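Local coordinates for uncharacterized protein YycE (PDB 1TWU) that is of unknown function but belongs to the vicinal oxygen chelate superfamily and has been proposed to be a glyoxalase or fosfomycin-resistance protein, at residues P86-L91 with F130-G135; Q12-R17 with H60-Q65. One frame throughout, in Å; residues are numbered along the deposited sequence.

How the contacts relate
Contact 2 sits in the N-terminal half of the chain and contact 1 in the C-terminal half, with centres about 24 Å apart on opposite sides of the chain's centre and nearest atoms about 10 Å apart. Contact 2 is wholly buried and joins two strands of the first four-stranded sheet, 12-18 and 59-66, through a ladder of backbone bonds with a charged network on one face. Contact 1 is partly exposed and belongs to the second sheet, where the end of strand 127-131 meets the start of helix 88-100 through one weak side-chain bond and apolar packing. Both reach the second subunit, contact 2 by continuing its sheet into that chain.

Contact 1. Residues P86-L91 with F130-G135; sequences PNAVEL and FMNSKG
Pro86 and Leu91 pack on the end of strand 127-131 and the loop after it, a helix-start against strand-end contact at a partly exposed margin in the C-terminal half of this vicinal oxygen chelate fold. Asn132 reaches across. With its CG anti to the backbone N (chi1 -167°), the amide swings toward the turn before helix 88-100, and ND2 gives a weak, bent hydrogen bond of 2.8 Å to Pro86 O. The same ND2 also bonds to Val85 O, so one amide nitrogen serves two successive carbonyls as the chain leaves strand 80-84. The other end of this amide, OD1, lies 3.7 Å from Ala88 CB, where the small methyl allows the amide to come close.

The proline ring touches Ser133 O through CD, at 3.3 Å. Pro86 N is equally close to Ser133 O but has no hydrogen to give. Pro86 CB also meets the aliphatic part of Lys134, 4.0 Å from CG. Deeper in, Leu91 turns its CG onto Phe130 CB at 3.9 Å and lays CD1 against Asn132 N, suiting a branched apolar residue to the inner side of the helix.

Asn87 is the N-cap: its OD1 accepts from Val89 N at 2.9 Å in the carbonyl plane, and more weakly from Glu90 N. Glu90 OE1 accepts from Gln9 N of the second subunit, whose Phe8 packs on Phe130. Within the chain, Phe130 packs on Ile94, Thr95 and Leu98 of helix 88-100, while the backbone of Met131 bonds to Phe83 and Val85, and Phe130 pairs with Val118 of strand 117-121.

Contact 2. Residues Q12-R17 with H60-Q65; sequences QIRIAR and HLEFTQ
Arg14 and His60 are joined by a nearly straight hydrogen bond, from Arg14 NE to His60 NE2 at 2.8 Å. Their strands, 12-18 and 59-66, are the first and last of a beta-alpha-beta-beta-beta module of the vicinal oxygen chelate fold, side by side and parallel in a sheet of order 1-4-3-2. The imidazole nitrogen lies in the guanidinium plane, whereas the donor is tilted 16° from the ring plane; the two planes are 71° apart. Arg14 NH2 adds a weak bond to the same nitrogen. His60 ND1 bonds to Ala57 O, so both ring nitrogens have partners and the ring's rotation is fixed. Glu62 comes over one face of the guanidinium, its CG above the group, and OE1 makes a salt bridge with NH1 from out of the plane, 3.1 Å long but weak as a hydrogen bond because it is strongly bent. A buried arginine thus has a carboxylate partner.

The imidazole takes the crowded position between its own N and carbonyl carbon (chi1 64°), which brings the ring over Ile13 O and Arg14 CA. Gln12 approaches its edge with OE1, while Gln12 NE2 bonds to Ile136 O of the second subunit.

Beneath these groups runs the ladder: His60 N to Ile13 O, Ile15 N to His60 O, Glu62 N to Ile15 O, Arg17 N to Glu62 O and Thr64 N to Arg17 O. Ala16, beside Glu62, offers only a methyl, and strand 12-18 continues the sheet by antiparallel pairing with the second subunit.

The opposite face is largely apolar. Leu61 and Phe63 pack on helix 22-32. Arg17 lies alongside Phe63, pointing the same way, its CB 4.0 Å from Phe63 CE1, which also sits at the guanidinium edge; Trp126 adds a cation-pi contact. Ile15 and Leu61 likewise lie side by side, with Ile15 CB 3.8 Å from Leu61 CD2.

Contact 1. Residues P86-L91 with F130-G135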
loop_
_atom_site.group_PDB
_atom_site.type_symbol
_atom_site.label_atom_id
_atom_site.label_comp_id
_atom_site.label_asym_id
_atom_site.label_seq_id
_atom_site.Cartn_x
_atom_site.Cartn_y
_atom_site.Cartn_z
ATOM N N PRO A 86 -4.758 -12.721 13.840
ATOM C CA PRO A 86 -5.707 -13.357 14.760
ATOM C C PRO A 86 -5.102 -14.023 16.012
ATOM O O PRO A 86 -5.750 -14.078 17.057
ATOM C CB PRO A 86 -6.461 -14.334 13.851
ATOM C CG PRO A 86 -5.471 -14.633 12.754
ATOM C CD PRO A 86 -4.860 -13.295 12.486
ATOM N N ASN A 87 -3.868 -14.513 15.911
ATOM C CA ASN A 87 -3.198 -15.150 17.042
ATOM C C ASN A 87 -2.552 -14.085 17.922
ATOM O O ASN A 87 -1.461 -13.605 17.619
ATOM C CB ASN A 87 -2.117 -16.108 16.551
ATOM C CG ASN A 87 -1.515 -16.938 17.680
ATOM O OD1 ASN A 87 -1.319 -16.451 18.797
ATOM N ND2 ASN A 87 -1.202 -18.194 17.382
ATOM N N ALA A 88 -3.225 -13.739 19.017
ATOM C CA ALA A 88 -2.753 -12.715 19.946
ATOM C C ALA A 88 -1.335 -12.906 20.476
ATOM O O ALA A 88 -0.662 -11.926 20.804
ATOM C CB ALA A 88 -3.722 -12.592 21.107
ATOM N N VAL A 89 -0.883 -14.154 20.571
ATOM C CA VAL A 89 0.467 -14.435 21.056
ATOM C C VAL A 89 1.504 -13.989 20.031
ATOM O O VAL A 89 2.526 -13.411 20.395
ATOM C CB VAL A 89 0.664 -15.943 21.362
ATOM C CG1 VAL A 89 2.138 -16.246 21.640
ATOM C CG2 VAL A 89 -0.189 -16.337 22.562
ATOM N N GLU A 90 1.245 -14.261 18.754
ATOM C CA GLU A 90 2.171 -13.849 17.702
ATOM C C GLU A 90 2.154 -12.330 17.593
ATOM O O GLU A 90 3.191 -11.697 17.406
ATOM C CB GLU A 90 1.767 -14.441 16.359
ATOM C CG GLU A 90 1.733 -15.936 16.328
ATOM C CD GLU A 90 1.375 -16.445 14.964
ATOM O OE1 GLU A 90 0.518 -15.811 14.307
ATOM O OE2 GLU A 90 1.938 -17.478 14.549
ATOM N N LEU A 91 0.966 -11.747 17.702
ATOM C CA LEU A 91 0.834 -10.300 17.626
ATOM C C LEU A 91 1.715 -9.682 18.717
ATOM O O LEU A 91 2.568 -8.843 18.435
ATOM C CB LEU A 91 -0.635 -9.898 17.810
ATOM C CG LEU A 91 -1.063 -8.473 17.444
ATOM C CD1 LEU A 91 -2.569 -8.439 17.258
ATOM C CD2 LEU A 91 -0.628 -7.484 18.512
ATOM N N PHE A 130 -1.150 -3.760 13.783
ATOM C CA PHE A 130 -1.315 -5.189 13.993
ATOM C C PHE A 130 -2.655 -5.324 14.724
ATOM O O PHE A 130 -2.769 -4.997 15.909
ATOM C CB PHE A 130 -0.148 -5.717 14.829
ATOM C CG PHE A 130 1.185 -5.527 14.166
ATOM C CD1 PHE A 130 1.700 -6.501 13.312
ATOM C CD2 PHE A 130 1.900 -4.346 14.343
ATOM C CE1 PHE A 130 2.910 -6.301 12.638
ATOM C CE2 PHE A 130 3.106 -4.134 13.678
ATOM C CZ PHE A 130 3.613 -5.114 12.822
ATOM N N MET A 131 -3.673 -5.768 13.993
ATOM C CA MET A 131 -5.015 -5.918 14.544
ATOM C C MET A 131 -5.332 -7.376 14.875
ATOM O O MET A 131 -5.153 -8.278 14.047
ATOM C CB MET A 131 -6.045 -5.349 13.556
ATOM C CG MET A 131 -7.501 -5.359 14.036
ATOM S SD MET A 131 -7.827 -4.501 15.601
ATOM C CE MET A 131 -7.290 -2.873 15.224
ATOM N N ASN A 132 -5.796 -7.598 16.101
ATOM C CA ASN A 132 -6.128 -8.939 16.556
ATOM C C ASN A 132 -7.477 -9.384 16.021
ATOM O O ASN A 132 -8.453 -9.442 16.763
ATOM C CB ASN A 132 -6.157 -8.992 18.084
ATOM C CG ASN A 132 -6.178 -10.413 18.615
ATOM O OD1 ASN A 132 -6.587 -10.657 19.750
ATOM N ND2 ASN A 132 -5.719 -11.358 17.800
ATOM N N SER A 133 -7.540 -9.683 14.732
ATOM C CA SER A 133 -8.784 -10.146 14.137
ATOM C C SER A 133 -8.484 -10.856 12.832
ATOM O O SER A 133 -7.326 -11.087 12.499
ATOM C CB SER A 133 -9.756 -8.979 13.905
ATOM O OG SER A 133 -9.336 -8.136 12.851
ATOM N N LYS A 134 -9.525 -11.213 12.097
ATOM C CA LYS A 134 -9.340 -11.903 10.834
ATOM C C LYS A 134 -9.629 -10.982 9.652
ATOM O O LYS A 134 -9.521 -11.393 8.495
ATOM C CB LYS A 134 -10.243 -13.141 10.780
ATOM C CG LYS A 134 -9.931 -14.190 11.848
ATOM C CD LYS A 134 -10.700 -15.492 11.613
ATOM C CE LYS A 134 -12.200 -15.342 11.864
ATOM N NZ LYS A 134 -12.531 -15.138 13.312
ATOM N N GLY A 135 -9.993 -9.737 9.950
ATOM C CA GLY A 135 -10.284 -8.772 8.903
ATOM C C GLY A 135 -11.761 -8.656 8.579
ATOM O O GLY A 135 -12.610 -8.836 9.451
#

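Contact 2. Residues Q12-R17 with H60-Q65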
loop_
_atom_site.group_PDB
_atom_site.type_symbol
_atom_site.label_atom_id
_atom_site.label_comp_id
_atom_site.label_asym_id
_atom_site.label_seq_id
_atom_site.Cartn_x
_atom_site.Cartn_y
_atom_site.Cartn_z
ATOM N N GLN A 12 1.091 -9.323 -10.621
ATOM C CA GLN A 12 1.674 -8.971 -9.337
ATOM C C GLN A 12 1.190 -7.594 -8.917
ATOM O O GLN A 12 0.636 -6.857 -9.728
ATOM C CB GLN A 12 3.189 -8.931 -9.496
ATOM C CG GLN A 12 3.967 -9.689 -8.477
ATOM C CD GLN A 12 5.429 -9.785 -8.854
ATOM O OE1 GLN A 12 6.117 -8.770 -9.016
ATOM N NE2 GLN A 12 5.915 -11.012 -9.001
ATOM N N ILE A 13 1.406 -7.252 -7.652
ATOM C CA ILE A 13 1.029 -5.942 -7.135
ATOM C C ILE A 13 2.145 -5.442 -6.227
ATOM O O ILE A 13 2.648 -6.177 -5.370
ATOM C CB ILE A 13 -0.300 -5.976 -6.347
ATOM C CG1 ILE A 13 -1.439 -6.374 -7.281
ATOM C CG2 ILE A 13 -0.603 -4.592 -5.764
ATOM C CD1 ILE A 13 -2.783 -6.387 -6.612
ATOM N N ARG A 14 2.533 -4.190 -6.439
ATOM C CA ARG A 14 3.598 -3.569 -5.673
ATOM C C ARG A 14 3.203 -2.223 -5.076
ATOM O O ARG A 14 2.567 -1.398 -5.737
ATOM C CB ARG A 14 4.833 -3.372 -6.563
ATOM C CG ARG A 14 5.944 -2.548 -5.911
ATOM C CD ARG A 14 7.103 -2.280 -6.854
ATOM N NE ARG A 14 7.855 -3.497 -7.159
ATOM C CZ ARG A 14 8.906 -3.556 -7.975
ATOM N NH1 ARG A 14 9.346 -2.463 -8.582
ATOM N NH2 ARG A 14 9.520 -4.713 -8.185
ATOM N N ILE A 15 3.571 -2.026 -3.812
ATOM C CA ILE A 15 3.348 -0.765 -3.110
ATOM C C ILE A 15 4.762 -0.205 -3.041
ATOM O O ILE A 15 5.625 -0.787 -2.376
ATOM C CB ILE A 15 2.853 -0.975 -1.671
ATOM C CG1 ILE A 15 1.475 -1.632 -1.682
ATOM C CG2 ILE A 15 2.782 0.359 -0.950
ATOM C CD1 ILE A 15 0.386 -0.752 -2.272
ATOM N N ALA A 16 5.012 0.896 -3.747
ATOM C CA ALA A 16 6.341 1.508 -3.766
ATOM C C ALA A 16 6.334 2.839 -3.034
ATOM O O ALA A 16 5.486 3.689 -3.288
ATOM C CB ALA A 16 6.808 1.703 -5.199
ATOM N N ARG A 17 7.285 3.000 -2.120
ATOM C CA ARG A 17 7.418 4.216 -1.325
ATOM C C ARG A 17 8.859 4.713 -1.335
ATOM O O ARG A 17 9.801 3.921 -1.332
ATOM C CB ARG A 17 6.993 3.954 0.125
ATOM C CG ARG A 17 5.537 3.531 0.290
ATOM C CD ARG A 17 5.267 2.996 1.696
ATOM N NE ARG A 17 5.597 3.967 2.736
ATOM C CZ ARG A 17 4.831 5.003 3.071
ATOM N NH1 ARG A 17 3.672 5.206 2.449
ATOM N NH2 ARG A 17 5.228 5.839 4.026
ATOM N N HIS A 60 3.998 -7.342 -2.838
ATOM C CA HIS A 60 5.214 -6.970 -2.137
ATOM C C HIS A 60 5.378 -5.464 -2.008
ATOM O O HIS A 60 4.633 -4.679 -2.610
ATOM C CB HIS A 60 6.452 -7.564 -2.829
ATOM C CG HIS A 60 6.682 -7.053 -4.220
ATOM N ND1 HIS A 60 6.147 -7.660 -5.337
ATOM C CD2 HIS A 60 7.373 -5.978 -4.671
ATOM C CE1 HIS A 60 6.498 -6.980 -6.414
ATOM N NE2 HIS A 60 7.242 -5.955 -6.038
ATOM N N LEU A 61 6.362 -5.075 -1.205
ATOM C CA LEU A 61 6.675 -3.675 -0.968
ATOM C C LEU A 61 7.994 -3.363 -1.653
ATOM O O LEU A 61 8.829 -4.251 -1.828
ATOM C CB LEU A 61 6.851 -3.410 0.532
ATOM C CG LEU A 61 5.719 -3.682 1.524
ATOM C CD1 LEU A 61 6.193 -3.380 2.946
ATOM C CD2 LEU A 61 4.521 -2.817 1.170
ATOM N N GLU A 62 8.166 -2.111 -2.062
ATOM C CA GLU A 62 9.427 -1.667 -2.641
ATOM C C GLU A 62 9.770 -0.319 -2.020
ATOM O O GLU A 62 8.907 0.542 -1.859
ATOM C CB GLU A 62 9.364 -1.499 -4.160
ATOM C CG GLU A 62 10.663 -0.885 -4.685
ATOM C CD GLU A 62 10.625 -0.492 -6.148
ATOM O OE1 GLU A 62 9.553 -0.068 -6.631
ATOM O OE2 GLU A 62 11.682 -0.585 -6.810
ATOM N N PHE A 63 11.028 -0.143 -1.647
ATOM C CA PHE A 63 11.478 1.122 -1.074
ATOM C C PHE A 63 12.641 1.604 -1.923
ATOM O O PHE A 63 13.563 0.837 -2.232
ATOM C CB PHE A 63 11.909 0.938 0.385
ATOM C CG PHE A 63 10.757 0.724 1.329
ATOM C CD1 PHE A 63 10.070 1.813 1.869
ATOM C CD2 PHE A 63 10.336 -0.565 1.655
ATOM C CE1 PHE A 63 8.983 1.622 2.718
ATOM C CE2 PHE A 63 9.247 -0.771 2.505
ATOM C CZ PHE A 63 8.568 0.324 3.039
ATOM N N THR A 64 12.581 2.871 -2.316
ATOM C CA THR A 64 13.616 3.461 -3.147
ATOM C C THR A 64 14.191 4.748 -2.556
ATOM O O THR A 64 13.501 5.499 -1.865
ATOM C CB THR A 64 13.073 3.756 -4.565
ATOM O OG1 THR A 64 11.916 4.603 -4.478
ATOM C CG2 THR A 64 12.692 2.457 -5.262
ATOM N N GLN A 65 15.470 4.980 -2.839
ATOM C CA GLN A 65 16.180 6.164 -2.377
ATOM C C GLN A 65 16.977 6.736 -3.543
ATOM O O GLN A 65 17.692 6.007 -4.228
ATOM C CB GLN A 65 17.118 5.785 -1.231
ATOM C CG GLN A 65 17.938 6.932 -0.678
ATOM C CD GLN A 65 18.711 6.535 0.560
ATOM O OE1 GLN A 65 19.672 7.198 0.945
ATOM N NE2 GLN A 65 18.290 5.458 1.198
#